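Local coordinates for DUF4136 domain-containing protein (Bacteroides thetaiotaomicron, PDB 4F54) that is of unknown function but is probably a lipoprotein of the DUF4136 family, which is apparently related to the TolB N-terminal domain, at residues A63-N68 with S163-F168. Numbering follows the deposited sequence.
Sequences AAYTEN and SYLTGF
Tyr65 and Ser163 meet through one water between buried side chains in the core of an alpha/beta fold, where helix 56-70 and helix 179-189 pack on one face of a mixed sheet that includes strand 159-166. Tyr65 OH is hydrogen-bonded to the water oxygen at 2.5 Å, and Ser163 OG forms a hydrogen bond of 2.6 Å with that same water. The two hydroxyls themselves stay 4.1 Å apart, Tyr65 OH to Ser163 OG, so the water is what couples them. Tyr65 OH has a second hydrogen-bond partner in Thr142 OG1 on the neighbouring strand 139-146, so the phenol oxygen is held to one strand directly and to the next through the water. With chi1 at -79°, Tyr65 swings its CG opposite the carbonyl carbon, and the extended phenol side chain carries the hydroxyl toward the strand; the closest CA atoms, those of Tyr65 and Ser163, are 11.8 Å apart.

The apolar part is slight. Leu165 comes from the opposite direction, and its CD1 methyl stops 4.2 Å from Tyr65 OH, beside the water bridge. Val184 of helix 179-189 touches both Tyr65 and Leu165, filling in the layer between helix and sheet.

Within the helix, Asn68 folds its amide back one turn. Ala64 O accepts the regular helical bond from Asn68 N at 3.0 Å and another from the side chain, the two donors reaching it from opposite faces of the carbonyl plane. Asn68 ND2 also bonds to Asn185 OD1, tying the two helices together, while its bond to Ala64 O measures 2.8 Å with an N-H...O angle of 150°.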
# COMPACT_ATOMS: atom_id res chain seq x y z
N ALA A 63 6.49 -7.52 -7.69
CA ALA A 63 7.58 -8.46 -7.38
C ALA A 63 8.48 -7.92 -6.26
O ALA A 63 8.98 -8.72 -5.41
CB ALA A 63 8.41 -8.81 -8.65
N ALA A 64 8.69 -6.60 -6.22
CA ALA A 64 9.53 -5.97 -5.16
C ALA A 64 8.89 -6.16 -3.77
O ALA A 64 9.58 -6.47 -2.80
CB ALA A 64 9.86 -4.49 -5.44
N TYR A 65 7.56 -6.01 -3.69
CA TYR A 65 6.82 -6.31 -2.41
C TYR A 65 7.03 -7.77 -2.03
O TYR A 65 7.34 -8.07 -0.88
CB TYR A 65 5.32 -5.98 -2.54
CG TYR A 65 5.12 -4.45 -2.40
CD1 TYR A 65 5.30 -3.82 -1.16
CD2 TYR A 65 4.82 -3.64 -3.49
CE1 TYR A 65 5.20 -2.43 -1.01
CE2 TYR A 65 4.69 -2.27 -3.34
CZ TYR A 65 4.87 -1.67 -2.09
OH TYR A 65 4.76 -0.29 -1.95
N THR A 66 6.80 -8.66 -2.99
CA THR A 66 6.99 -10.09 -2.74
C THR A 66 8.35 -10.45 -2.21
O THR A 66 8.48 -11.13 -1.19
CB THR A 66 6.62 -10.89 -3.99
OG1 THR A 66 5.22 -10.72 -4.23
CG2 THR A 66 6.98 -12.40 -3.81
N GLU A 67 9.39 -9.98 -2.91
CA GLU A 67 10.77 -10.23 -2.50
C GLU A 67 11.07 -9.65 -1.10
O GLU A 67 11.66 -10.28 -0.26
CB GLU A 67 11.72 -9.67 -3.56
CG GLU A 67 11.62 -10.48 -4.84
CD GLU A 67 12.17 -9.77 -6.07
OE1 GLU A 67 13.01 -8.85 -5.91
OE2 GLU A 67 11.70 -10.11 -7.18
N ASN A 68 10.63 -8.43 -0.86
CA ASN A 68 10.86 -7.82 0.42
C ASN A 68 10.21 -8.55 1.59
O ASN A 68 10.84 -8.72 2.62
CB ASN A 68 10.41 -6.34 0.42
CG ASN A 68 11.51 -5.41 -0.05
OD1 ASN A 68 12.49 -5.14 0.71
ND2 ASN A 68 11.39 -4.92 -1.31
N SER A 163 2.66 2.87 3.69
CA SER A 163 3.72 3.65 3.09
C SER A 163 3.15 4.59 2.03
O SER A 163 2.09 4.32 1.41
CB SER A 163 4.85 2.77 2.51
OG SER A 163 4.36 2.04 1.40
N TYR A 164 3.87 5.70 1.87
CA TYR A 164 3.61 6.69 0.87
C TYR A 164 4.90 6.98 0.14
O TYR A 164 5.88 7.47 0.74
CB TYR A 164 3.00 7.93 1.46
CG TYR A 164 2.52 8.99 0.50
CD1 TYR A 164 1.71 8.64 -0.59
CD2 TYR A 164 2.69 10.34 0.76
CE1 TYR A 164 1.22 9.62 -1.44
CE2 TYR A 164 2.20 11.34 -0.07
CZ TYR A 164 1.45 10.95 -1.18
OH TYR A 164 0.91 11.95 -2.02
N LEU A 165 4.92 6.64 -1.15
CA LEU A 165 6.11 6.89 -2.01
C LEU A 165 5.76 8.07 -2.92
O LEU A 165 4.78 7.97 -3.67
CB LEU A 165 6.36 5.64 -2.86
CG LEU A 165 6.36 4.31 -2.11
CD1 LEU A 165 6.80 3.16 -3.04
CD2 LEU A 165 7.27 4.37 -0.88
N THR A 166 6.53 9.14 -2.88
CA THR A 166 6.12 10.39 -3.55
C THR A 166 7.32 11.22 -3.93
O THR A 166 8.44 10.77 -3.74
CB THR A 166 5.10 11.17 -2.67
OG1 THR A 166 4.51 12.22 -3.45
CG2 THR A 166 5.75 11.74 -1.41
N GLY A 167 7.11 12.40 -4.50
CA GLY A 167 8.24 13.26 -4.80
C GLY A 167 9.22 12.75 -5.84
O GLY A 167 10.38 13.12 -5.87
N PHE A 168 8.73 11.91 -6.74
CA PHE A 168 9.58 11.30 -7.77
C PHE A 168 10.04 12.31 -8.81
O PHE A 168 9.25 13.08 -9.37
CB PHE A 168 8.83 10.19 -8.48
CG PHE A 168 8.65 8.93 -7.66
CD1 PHE A 168 9.68 7.99 -7.59
CD2 PHE A 168 7.45 8.65 -7.04
CE1 PHE A 168 9.53 6.84 -6.86
CE2 PHE A 168 7.31 7.47 -6.30
CZ PHE A 168 8.35 6.57 -6.23
O HOH W 1 6.06 0.69 -0.10